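Local coordinates for putative uncharacterized protein (Mycobacterium avium, PDB 2Z6V) that is probably a sulfotransferase, transferring a sulfuryl group from an activated donor to an acceptor that remains unidentified, at residues Asp60-Ser65 against Gln74-Asp79; Leu88-Tyr93 against Lys231-Val236; Tyr124-Asp129 against Arg349-Ala354. One frame throughout, in Å; residues are numbered along the deposited sequence.

Contact 1 of 3, residues Asp60-Ser65 against Gln74-Asp79; sequences DEVNTS and QRVLDD
The first torsion of Val-62 (chi1 -58°) splits its two methyls between two partners. CG1 stands anti to the carbonyl carbon, and CG2 lies between the backbone N and the carbonyl carbon. CG1 is the branch that meets Val-76. CG2 is the one that meets Leu-77. On the other helix, Val-76 has CG1 anti to its N (chi1 180°). This turns that methyl to Val-62, and the two CG1 atoms of Val-62 and Val-76 lie 3.9 Å apart. Leu-77 reaches over with its CD2 branch, which comes to 3.9 Å from Val-62 CG2. Its CG is almost as close to the same methyl. Val-62 therefore spans two consecutive residues, one methyl on each. Both pairs of side chains meet at a slant. All three residues are buried, and no hydrogen bond crosses between the segments, so the contact is purely apolar.

Some polar atoms pair within their own helix. The last turn of the first helix is closed at Asp-60 O, which takes two bonds from Thr-64. OG1 of Thr-64 is 2.7 Å from Asp-60 O, and N of Thr-64 approaches from the opposite face of the carbonyl plane. On the second helix, Arg-75 NH1 lies 3.1 Å from Asp-79 OD2. This is an attraction of charges alone, since no N-H points at the oxygen.

The segments belong to helices 50-64 and 70-96, which follow each other in the chain and run roughly antiparallel as a helical hairpin. Val-76 and Leu-77 extend the seam along the first helix to Ile-58 and Val-59. Salt bridges from Asp-60 to Arg-212 and from Asp-78 to Arg-40 fasten the hairpin to its surroundings, and Arg-75 packs on helix 287-293.

Contact 2 of 3, residues Leu88-Tyr93 against Lys231-Val236; sequences LQVHAY and KRYLQV
The hydroxyl of Tyr-233, whose ring packs against Val-90, is hydrogen-bonded to Gln-139 O, with a weak second bond from Gln-197 NE2. These bonds hold the far end of the side chain, while the ring supplies an apolar surface nearer the helix. CG of Tyr-233 is anti to the backbone N (chi1 -153°), and this swings the ring toward helix 70-96. Val-90 meets it with one methyl. CG2 of Val-90 lies 3.7 Å from CE1 of Tyr-233 and nearly as close to CD1, and the two side chains cross at about a right angle.

The other methyl of Val-90 turns to Val-236. Here the approach is looser, with 4.3 Å between Val-90 CG1 and Val-236 CG2. Val-236 in turn offers CG1 to Tyr-93. That methyl is 3.6 Å from Tyr-93 CD2 and 3.8 Å from Tyr-93 CE2, set obliquely to the ring. The four side chains form a zigzag from Tyr-233 through Val-90 and Val-236 to Tyr-93. No hydrogen bond joins the segments. Ile-94 of helix 70-96 adds to the seam against Arg-232 and Val-236.

The axes of the two segments approach to 10.8 Å and cross at 64°. Here the long helix 70-96 crosses helix 224-238. Leu-234 of the latter packs on Trp-245 and Leu-247 of strand 244-248. This layering of helices on a parallel sheet is that of the alpha/beta sulfotransferase fold, whose strand order here is 2-3-1-4-5.

Contact 3 of 3, residues Tyr124-Asp129 against Arg349-Ala354; sequences YLLDQD and RIYEWA
This is a mixed contact, with one buried hydrogen bond beside an apolar touch, between the turn after helix 120-126 and helix 343-353. Tyr-351 spans the gap. Its hydroxyl gives a hydrogen bond to Asp-129 OD2 at 2.5 Å. The carboxylate receives it on the anti lone pair of OD2, away from OD1. The ring and carboxylate planes are only 6° apart, and OD2 lies at the ring edge, in its plane. CG of Asp-129 is anti to the backbone N (chi1 -169°), which carries the carboxylate out to meet the tyrosine.

The other carboxylate oxygen is also used, since Asp-129 OD1 accepts a bond from Ala-131 N. Two partners thus fix the rotation of the group. Asp-129 ends a type I beta turn that starts at Leu-126. That leucine makes the apolar touch, with CD2 at 4.3 Å from Tyr-351 CE1. The ring is therefore held through its hydroxyl and touched by a leucine methyl at the neighbouring CE1.

Helix 120-126 follows the central strand 109-113, and helix 343-353 comes after the edge strand 331-335. Leu-125 and Leu-126 both rest on Met-347 of helix 343-353, while Ile-350 packs on Phe-332 of strand 331-335. Helix 360-371 adds Met-366 against Leu-125 and Thr-362 against Asp-129.

The three contacts are separate and none touches another. Contacts 1 and 2 both use helix 70-96, which pairs with helix 50-64 near its start and with helix 224-238 near its end. Their centres are 26 Å apart. Contacts 2 and 3 interlock along the chain, because their segments alternate; nearest atoms are about 12 Å apart. Contacts 1 and 3 lie on opposite sides of the chain's centre, with 40 Å between their own centres. A bound palmitic acid lies about 11 Å from the Val-76 side chain of contact 1. Helix 120-126 of contact 3 follows the loop that, as in related sulfotransferases, probably binds the sulfate donor.

Contact 1 of 3, residues Asp60-Ser65 against Gln74-Asp79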
loop_
_atom_site.group_PDB
_atom_site.type_symbol
_atom_site.label_atom_id
_atom_site.label_comp_id
_atom_site.label_asym_id
_atom_site.label_seq_id
_atom_site.Cartn_x
_atom_site.Cartn_y
_atom_site.Cartn_z
ATOM N N ASP A 60 12.409 -16.060 10.394
ATOM C CA ASP A 60 13.613 -16.830 10.152
ATOM C C ASP A 60 14.769 -15.927 9.751
ATOM O O ASP A 60 15.918 -16.168 10.126
ATOM C CB ASP A 60 13.376 -17.853 9.049
ATOM C CG ASP A 60 14.598 -18.700 8.786
ATOM O OD1 ASP A 60 15.033 -19.402 9.724
ATOM O OD2 ASP A 60 15.126 -18.656 7.653
ATOM N N GLU A 61 14.457 -14.881 8.990
ATOM C CA GLU A 61 15.477 -13.959 8.527
ATOM C C GLU A 61 15.938 -12.965 9.588
ATOM O O GLU A 61 17.135 -12.710 9.706
ATOM C CB GLU A 61 14.992 -13.209 7.286
ATOM C CG GLU A 61 16.134 -12.659 6.447
ATOM C CD GLU A 61 15.691 -12.196 5.073
ATOM O OE1 GLU A 61 14.769 -12.821 4.508
ATOM O OE2 GLU A 61 16.276 -11.221 4.548
ATOM N N VAL A 62 15.018 -12.399 10.362
ATOM C CA VAL A 62 15.436 -11.446 11.387
ATOM C C VAL A 62 16.280 -12.150 12.452
ATOM O O VAL A 62 17.096 -11.519 13.126
ATOM C CB VAL A 62 14.233 -10.735 12.065
ATOM C CG1 VAL A 62 13.406 -10.012 11.021
ATOM C CG2 VAL A 62 13.393 -11.730 12.835
ATOM N N ASN A 63 16.078 -13.458 12.597
ATOM C CA ASN A 63 16.838 -14.250 13.558
ATOM C C ASN A 63 18.213 -14.583 12.990
ATOM O O ASN A 63 19.222 -14.435 13.671
ATOM C CB ASN A 63 16.132 -15.575 13.884
ATOM C CG ASN A 63 14.971 -15.408 14.848
ATOM O OD1 ASN A 63 14.931 -14.460 15.631
ATOM N ND2 ASN A 63 14.029 -16.350 14.810
ATOM N N THR A 64 18.246 -15.017 11.733
ATOM C CA THR A 64 19.491 -15.423 11.088
ATOM C C THR A 64 20.352 -14.369 10.386
ATOM O O THR A 64 21.574 -14.404 10.496
ATOM C CB THR A 64 19.223 -16.548 10.072
ATOM O OG1 THR A 64 18.383 -16.053 9.018
ATOM C CG2 THR A 64 18.533 -17.722 10.752
ATOM N N SER A 65 19.740 -13.443 9.656
ATOM C CA SER A 65 20.525 -12.442 8.943
ATOM C C SER A 65 21.320 -11.515 9.850
ATOM O O SER A 65 20.795 -10.970 10.826
ATOM C CB SER A 65 19.641 -11.600 8.028
ATOM O OG SER A 65 20.430 -10.674 7.301
ATOM N N GLN A 74 14.096 -6.255 16.678
ATOM C CA GLN A 74 12.975 -6.009 17.575
ATOM C C GLN A 74 11.893 -5.204 16.880
ATOM O O GLN A 74 10.709 -5.502 17.007
ATOM C CB GLN A 74 13.447 -5.269 18.824
ATOM C CG GLN A 74 14.444 -6.061 19.653
ATOM C CD GLN A 74 14.908 -5.303 20.879
ATOM O OE1 GLN A 74 14.123 -5.033 21.791
ATOM N NE2 GLN A 74 16.190 -4.947 20.903
ATOM N N ARG A 75 12.303 -4.178 16.149
ATOM C CA ARG A 75 11.370 -3.336 15.420
ATOM C C ARG A 75 10.498 -4.153 14.444
ATOM O O ARG A 75 9.267 -4.052 14.460
ATOM C CB ARG A 75 12.162 -2.266 14.677
ATOM C CG ARG A 75 11.443 -1.613 13.529
ATOM C CD ARG A 75 10.384 -0.626 13.953
ATOM N NE ARG A 75 10.311 0.411 12.928
ATOM C CZ ARG A 75 9.219 1.097 12.607
ATOM N NH1 ARG A 75 8.069 0.865 13.231
ATOM N NH2 ARG A 75 9.281 2.010 11.644
ATOM N N VAL A 76 11.132 -4.969 13.606
ATOM C CA VAL A 76 10.393 -5.785 12.656
ATOM C C VAL A 76 9.459 -6.760 13.362
ATOM O O VAL A 76 8.315 -6.945 12.945
ATOM C CB VAL A 76 11.330 -6.595 11.746
ATOM C CG1 VAL A 76 10.510 -7.434 10.781
ATOM C CG2 VAL A 76 12.243 -5.662 10.985
ATOM N N LEU A 77 9.946 -7.392 14.423
ATOM C CA LEU A 77 9.128 -8.340 15.168
ATOM C C LEU A 77 7.986 -7.623 15.889
ATOM O O LEU A 77 6.885 -8.164 16.025
ATOM C CB LEU A 77 9.990 -9.111 16.173
ATOM C CG LEU A 77 10.941 -10.143 15.560
ATOM C CD1 LEU A 77 11.919 -10.641 16.620
ATOM C CD2 LEU A 77 10.129 -11.298 14.979
ATOM N N ASP A 78 8.245 -6.404 16.348
ATOM C CA ASP A 78 7.215 -5.635 17.032
ATOM C C ASP A 78 6.105 -5.267 16.044
ATOM O O ASP A 78 4.916 -5.320 16.376
ATOM C CB ASP A 78 7.801 -4.361 17.646
ATOM C CG ASP A 78 6.808 -3.647 18.546
ATOM O OD1 ASP A 78 6.299 -4.291 19.493
ATOM O OD2 ASP A 78 6.529 -2.448 18.305
ATOM N N ASP A 79 6.498 -4.899 14.828
ATOM C CA ASP A 79 5.522 -4.546 13.808
ATOM C C ASP A 79 4.706 -5.775 13.384
ATOM O O ASP A 79 3.495 -5.686 13.170
ATOM C CB ASP A 79 6.221 -3.928 12.588
ATOM C CG ASP A 79 6.716 -2.510 12.850
ATOM O OD1 ASP A 79 5.997 -1.742 13.522
ATOM O OD2 ASP A 79 7.814 -2.152 12.373
#

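Contact 2 of 3, residues Leu88-Tyr93 against Lys231-Val236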
loop_
_atom_site.group_PDB
_atom_site.type_symbol
_atom_site.label_atom_id
_atom_site.label_comp_id
_atom_site.label_asym_id
_atom_site.label_seq_id
_atom_site.Cartn_x
_atom_site.Cartn_y
_atom_site.Cartn_z
ATOM N N LEU A 88 -6.122 -10.728 14.669
ATOM C CA LEU A 88 -6.847 -11.350 15.775
ATOM C C LEU A 88 -8.064 -10.530 16.174
ATOM O O LEU A 88 -9.131 -11.079 16.451
ATOM C CB LEU A 88 -5.932 -11.511 16.993
ATOM C CG LEU A 88 -4.835 -12.568 16.859
ATOM C CD1 LEU A 88 -3.910 -12.524 18.059
ATOM C CD2 LEU A 88 -5.485 -13.933 16.721
ATOM N N GLN A 89 -7.894 -9.211 16.205
ATOM C CA GLN A 89 -8.978 -8.310 16.574
ATOM C C GLN A 89 -10.129 -8.334 15.570
ATOM O O GLN A 89 -11.297 -8.315 15.957
ATOM C CB GLN A 89 -8.443 -6.881 16.730
ATOM C CG GLN A 89 -7.479 -6.716 17.888
ATOM C CD GLN A 89 -7.130 -5.265 18.166
ATOM O OE1 GLN A 89 -8.007 -4.434 18.394
ATOM N NE2 GLN A 89 -5.839 -4.955 18.155
ATOM N N VAL A 90 -9.800 -8.386 14.283
ATOM C CA VAL A 90 -10.828 -8.406 13.249
ATOM C C VAL A 90 -11.603 -9.721 13.250
ATOM O O VAL A 90 -12.797 -9.748 12.948
ATOM C CB VAL A 90 -10.216 -8.178 11.842
ATOM C CG1 VAL A 90 -11.292 -8.342 10.764
ATOM C CG2 VAL A 90 -9.604 -6.784 11.766
ATOM N N HIS A 91 -10.924 -10.810 13.595
ATOM C CA HIS A 91 -11.573 -12.108 13.626
ATOM C C HIS A 91 -12.556 -12.208 14.779
ATOM O O HIS A 91 -13.649 -12.758 14.626
ATOM C CB HIS A 91 -10.545 -13.231 13.731
ATOM C CG HIS A 91 -11.162 -14.586 13.849
ATOM N ND1 HIS A 91 -11.350 -15.216 15.061
ATOM C CD2 HIS A 91 -11.731 -15.387 12.916
ATOM C CE1 HIS A 91 -12.011 -16.343 14.870
ATOM N NE2 HIS A 91 -12.256 -16.469 13.578
ATOM N N ALA A 92 -12.171 -11.678 15.934
ATOM C CA ALA A 92 -13.047 -11.723 17.105
ATOM C C ALA A 92 -14.306 -10.910 16.827
ATOM O O ALA A 92 -15.417 -11.313 17.188
ATOM C CB ALA A 92 -12.324 -11.175 18.335
ATOM N N TYR A 93 -14.125 -9.767 16.167
ATOM C CA TYR A 93 -15.244 -8.900 15.846
ATOM C C TYR A 93 -16.221 -9.568 14.878
ATOM O O TYR A 93 -17.434 -9.569 15.105
ATOM C CB TYR A 93 -14.749 -7.588 15.235
ATOM C CG TYR A 93 -15.830 -6.540 15.165
ATOM C CD1 TYR A 93 -16.227 -5.848 16.311
ATOM C CD2 TYR A 93 -16.492 -6.273 13.964
ATOM C CE1 TYR A 93 -17.256 -4.914 16.265
ATOM C CE2 TYR A 93 -17.528 -5.340 13.905
ATOM C CZ TYR A 93 -17.902 -4.662 15.059
ATOM O OH TYR A 93 -18.908 -3.727 15.010
ATOM N N LYS A 231 -11.533 -8.142 1.824
ATOM C CA LYS A 231 -12.981 -7.973 1.690
ATOM C C LYS A 231 -13.686 -7.999 3.053
ATOM O O LYS A 231 -14.548 -7.163 3.328
ATOM C CB LYS A 231 -13.558 -9.050 0.767
ATOM C CG LYS A 231 -15.081 -9.044 0.681
ATOM C CD LYS A 231 -15.568 -9.704 -0.607
ATOM C CE LYS A 231 -17.084 -9.609 -0.728
ATOM N NZ LYS A 231 -17.551 -9.616 -2.146
ATOM N N ARG A 232 -13.314 -8.949 3.906
ATOM C CA ARG A 232 -13.908 -9.047 5.241
ATOM C C ARG A 232 -13.586 -7.780 6.039
ATOM O O ARG A 232 -14.439 -7.233 6.743
ATOM C CB ARG A 232 -13.358 -10.273 5.983
ATOM C CG ARG A 232 -13.908 -11.610 5.502
ATOM C CD ARG A 232 -13.395 -12.745 6.370
ATOM N NE ARG A 232 -12.385 -13.536 5.675
ATOM C CZ ARG A 232 -11.165 -13.762 6.138
ATOM N NH1 ARG A 232 -10.797 -13.256 7.303
ATOM N NH2 ARG A 232 -10.316 -14.491 5.436
ATOM N N TYR A 233 -12.341 -7.324 5.917
ATOM C CA TYR A 233 -11.883 -6.127 6.592
ATOM C C TYR A 233 -12.772 -4.966 6.154
ATOM O O TYR A 233 -13.310 -4.236 6.988
ATOM C CB TYR A 233 -10.444 -5.829 6.189
ATOM C CG TYR A 233 -9.633 -5.067 7.206
ATOM C CD1 TYR A 233 -8.772 -5.743 8.075
ATOM C CD2 TYR A 233 -9.671 -3.676 7.262
ATOM C CE1 TYR A 233 -7.953 -5.050 8.976
ATOM C CE2 TYR A 233 -8.857 -2.963 8.157
ATOM C CZ TYR A 233 -7.997 -3.659 9.009
ATOM O OH TYR A 233 -7.175 -2.983 9.883
ATOM N N LEU A 234 -12.923 -4.795 4.844
ATOM C CA LEU A 234 -13.746 -3.712 4.326
ATOM C C LEU A 234 -15.205 -3.851 4.755
ATOM O O LEU A 234 -15.880 -2.851 5.002
ATOM C CB LEU A 234 -13.638 -3.648 2.801
ATOM C CG LEU A 234 -12.219 -3.340 2.308
ATOM C CD1 LEU A 234 -12.196 -3.347 0.796
ATOM C CD2 LEU A 234 -11.775 -1.985 2.834
ATOM N N GLN A 235 -15.694 -5.082 4.872
ATOM C CA GLN A 235 -17.078 -5.277 5.295
ATOM C C GLN A 235 -17.274 -4.842 6.750
ATOM O O GLN A 235 -18.365 -4.422 7.138
ATOM C CB GLN A 235 -17.495 -6.740 5.105
ATOM C CG GLN A 235 -17.652 -7.127 3.642
ATOM C CD GLN A 235 -17.819 -8.610 3.455
ATOM O OE1 GLN A 235 -16.960 -9.394 3.855
ATOM N NE2 GLN A 235 -18.928 -9.010 2.841
ATOM N N VAL A 236 -16.214 -4.937 7.549
ATOM C CA VAL A 236 -16.288 -4.519 8.942
ATOM C C VAL A 236 -16.308 -2.987 9.024
ATOM O O VAL A 236 -17.032 -2.404 9.836
ATOM C CB VAL A 236 -15.085 -5.045 9.762
ATOM C CG1 VAL A 236 -15.099 -4.424 11.160
ATOM C CG2 VAL A 236 -15.135 -6.564 9.844
#

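Contact 3 of 3, residues Tyr124-Asp129 against Arg349-Ala354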
loop_
_atom_site.group_PDB
_atom_site.type_symbol
_atom_site.label_atom_id
_atom_site.label_comp_id
_atom_site.label_asym_id
_atom_site.label_seq_id
_atom_site.Cartn_x
_atom_site.Cartn_y
_atom_site.Cartn_z
ATOM N N TYR A 124 -6.676 11.485 -2.504
ATOM C CA TYR A 124 -7.302 12.525 -1.688
ATOM C C TYR A 124 -8.515 13.154 -2.347
ATOM O O TYR A 124 -9.474 13.507 -1.662
ATOM C CB TYR A 124 -6.301 13.635 -1.323
ATOM C CG TYR A 124 -5.306 13.226 -0.260
ATOM C CD1 TYR A 124 -4.172 12.483 -0.589
ATOM C CD2 TYR A 124 -5.534 13.522 1.088
ATOM C CE1 TYR A 124 -3.295 12.036 0.393
ATOM C CE2 TYR A 124 -4.663 13.082 2.081
ATOM C CZ TYR A 124 -3.549 12.335 1.726
ATOM O OH TYR A 124 -2.709 11.839 2.698
ATOM N N LEU A 125 -8.484 13.306 -3.665
ATOM C CA LEU A 125 -9.628 13.898 -4.351
ATOM C C LEU A 125 -10.865 12.994 -4.291
ATOM O O LEU A 125 -11.986 13.474 -4.110
ATOM C CB LEU A 125 -9.271 14.220 -5.806
ATOM C CG LEU A 125 -8.279 15.378 -5.939
ATOM C CD1 LEU A 125 -8.037 15.692 -7.407
ATOM C CD2 LEU A 125 -8.835 16.600 -5.208
ATOM N N LEU A 126 -10.658 11.689 -4.433
ATOM C CA LEU A 126 -11.763 10.742 -4.383
ATOM C C LEU A 126 -12.324 10.711 -2.973
ATOM O O LEU A 126 -13.498 10.409 -2.769
ATOM C CB LEU A 126 -11.294 9.333 -4.765
ATOM C CG LEU A 126 -10.835 9.092 -6.207
ATOM C CD1 LEU A 126 -10.218 7.708 -6.330
ATOM C CD2 LEU A 126 -12.018 9.250 -7.147
ATOM N N ASP A 127 -11.475 11.031 -2.002
ATOM C CA ASP A 127 -11.879 11.024 -0.606
ATOM C C ASP A 127 -12.748 12.232 -0.277
ATOM O O ASP A 127 -13.354 12.294 0.794
ATOM C CB ASP A 127 -10.640 10.991 0.294
ATOM C CG ASP A 127 -10.985 10.783 1.761
ATOM O OD1 ASP A 127 -11.839 9.922 2.067
ATOM O OD2 ASP A 127 -10.389 11.473 2.615
ATOM N N GLN A 128 -12.811 13.184 -1.210
ATOM C CA GLN A 128 -13.615 14.393 -1.044
ATOM C C GLN A 128 -15.093 14.156 -1.347
ATOM O O GLN A 128 -15.933 14.996 -1.043
ATOM C CB GLN A 128 -13.095 15.501 -1.952
ATOM C CG GLN A 128 -11.729 16.003 -1.580
ATOM C CD GLN A 128 -11.650 16.365 -0.119
ATOM O OE1 GLN A 128 -12.475 17.134 0.386
ATOM N NE2 GLN A 128 -10.660 15.806 0.581
ATOM N N ASP A 129 -15.403 13.020 -1.959
ATOM C CA ASP A 129 -16.779 12.663 -2.303
ATOM C C ASP A 129 -17.389 11.989 -1.071
ATOM O O ASP A 129 -16.976 10.894 -0.688
ATOM C CB ASP A 129 -16.769 11.689 -3.484
ATOM C CG ASP A 129 -18.143 11.471 -4.078
ATOM O OD1 ASP A 129 -19.124 11.387 -3.303
ATOM O OD2 ASP A 129 -18.235 11.368 -5.321
ATOM N N ARG A 349 -13.349 12.858 -16.003
ATOM C CA ARG A 349 -13.270 11.728 -16.914
ATOM C C ARG A 349 -13.348 10.404 -16.170
ATOM O O ARG A 349 -13.861 9.418 -16.700
ATOM C CB ARG A 349 -11.990 11.806 -17.742
ATOM C CG ARG A 349 -12.066 12.850 -18.842
ATOM C CD ARG A 349 -10.694 13.383 -19.182
ATOM N NE ARG A 349 -9.816 12.313 -19.623
ATOM C CZ ARG A 349 -8.519 12.267 -19.361
ATOM N NH1 ARG A 349 -7.957 13.237 -18.656
ATOM N NH2 ARG A 349 -7.791 11.251 -19.807
ATOM N N ILE A 350 -12.832 10.377 -14.946
ATOM C CA ILE A 350 -12.892 9.165 -14.141
ATOM C C ILE A 350 -14.355 8.938 -13.805
ATOM O O ILE A 350 -14.862 7.826 -13.936
ATOM C CB ILE A 350 -12.094 9.302 -12.827
ATOM C CG1 ILE A 350 -10.609 9.056 -13.100
ATOM C CG2 ILE A 350 -12.627 8.323 -11.771
ATOM C CD1 ILE A 350 -9.714 9.344 -11.909
ATOM N N TYR A 351 -15.033 9.998 -13.378
ATOM C CA TYR A 351 -16.439 9.879 -13.033
ATOM C C TYR A 351 -17.296 9.478 -14.239
ATOM O O TYR A 351 -18.220 8.669 -14.102
ATOM C CB TYR A 351 -16.951 11.178 -12.410
ATOM C CG TYR A 351 -16.745 11.254 -10.908
ATOM C CD1 TYR A 351 -15.462 11.317 -10.358
ATOM C CD2 TYR A 351 -17.835 11.258 -10.034
ATOM C CE1 TYR A 351 -15.268 11.381 -8.980
ATOM C CE2 TYR A 351 -17.652 11.321 -8.651
ATOM C CZ TYR A 351 -16.365 11.382 -8.132
ATOM O OH TYR A 351 -16.178 11.429 -6.765
ATOM N N GLU A 352 -16.991 10.027 -15.415
ATOM C CA GLU A 352 -17.745 9.675 -16.620
ATOM C C GLU A 352 -17.545 8.189 -16.883
ATOM O O GLU A 352 -18.500 7.443 -17.093
ATOM C CB GLU A 352 -17.244 10.451 -17.837
ATOM C CG GLU A 352 -17.414 11.950 -17.751
ATOM C CD GLU A 352 -16.756 12.662 -18.922
ATOM O OE1 GLU A 352 -16.754 13.918 -18.932
ATOM O OE2 GLU A 352 -16.240 11.959 -19.829
ATOM N N TRP A 353 -16.282 7.781 -16.869
ATOM C CA TRP A 353 -15.896 6.400 -17.094
ATOM C C TRP A 353 -16.549 5.460 -16.088
ATOM O O TRP A 353 -17.026 4.397 -16.455
ATOM C CB TRP A 353 -14.378 6.290 -17.012
ATOM C CG TRP A 353 -13.869 4.899 -16.999
ATOM C CD1 TRP A 353 -13.731 4.065 -18.065
ATOM C CD2 TRP A 353 -13.412 4.175 -15.854
ATOM N NE1 TRP A 353 -13.211 2.862 -17.657
ATOM C CE2 TRP A 353 -13.007 2.901 -16.303
ATOM C CE3 TRP A 353 -13.303 4.481 -14.489
ATOM C CZ2 TRP A 353 -12.499 1.928 -15.439
ATOM C CZ3 TRP A 353 -12.799 3.518 -13.628
ATOM C CH2 TRP A 353 -12.402 2.254 -14.106
ATOM N N ALA A 354 -16.573 5.848 -14.818
ATOM C CA ALA A 354 -17.192 5.019 -13.789
ATOM C C ALA A 354 -18.695 5.228 -13.832
ATOM O O ALA A 354 -19.440 4.643 -13.051
ATOM C CB ALA A 354 -16.657 5.394 -12.414
#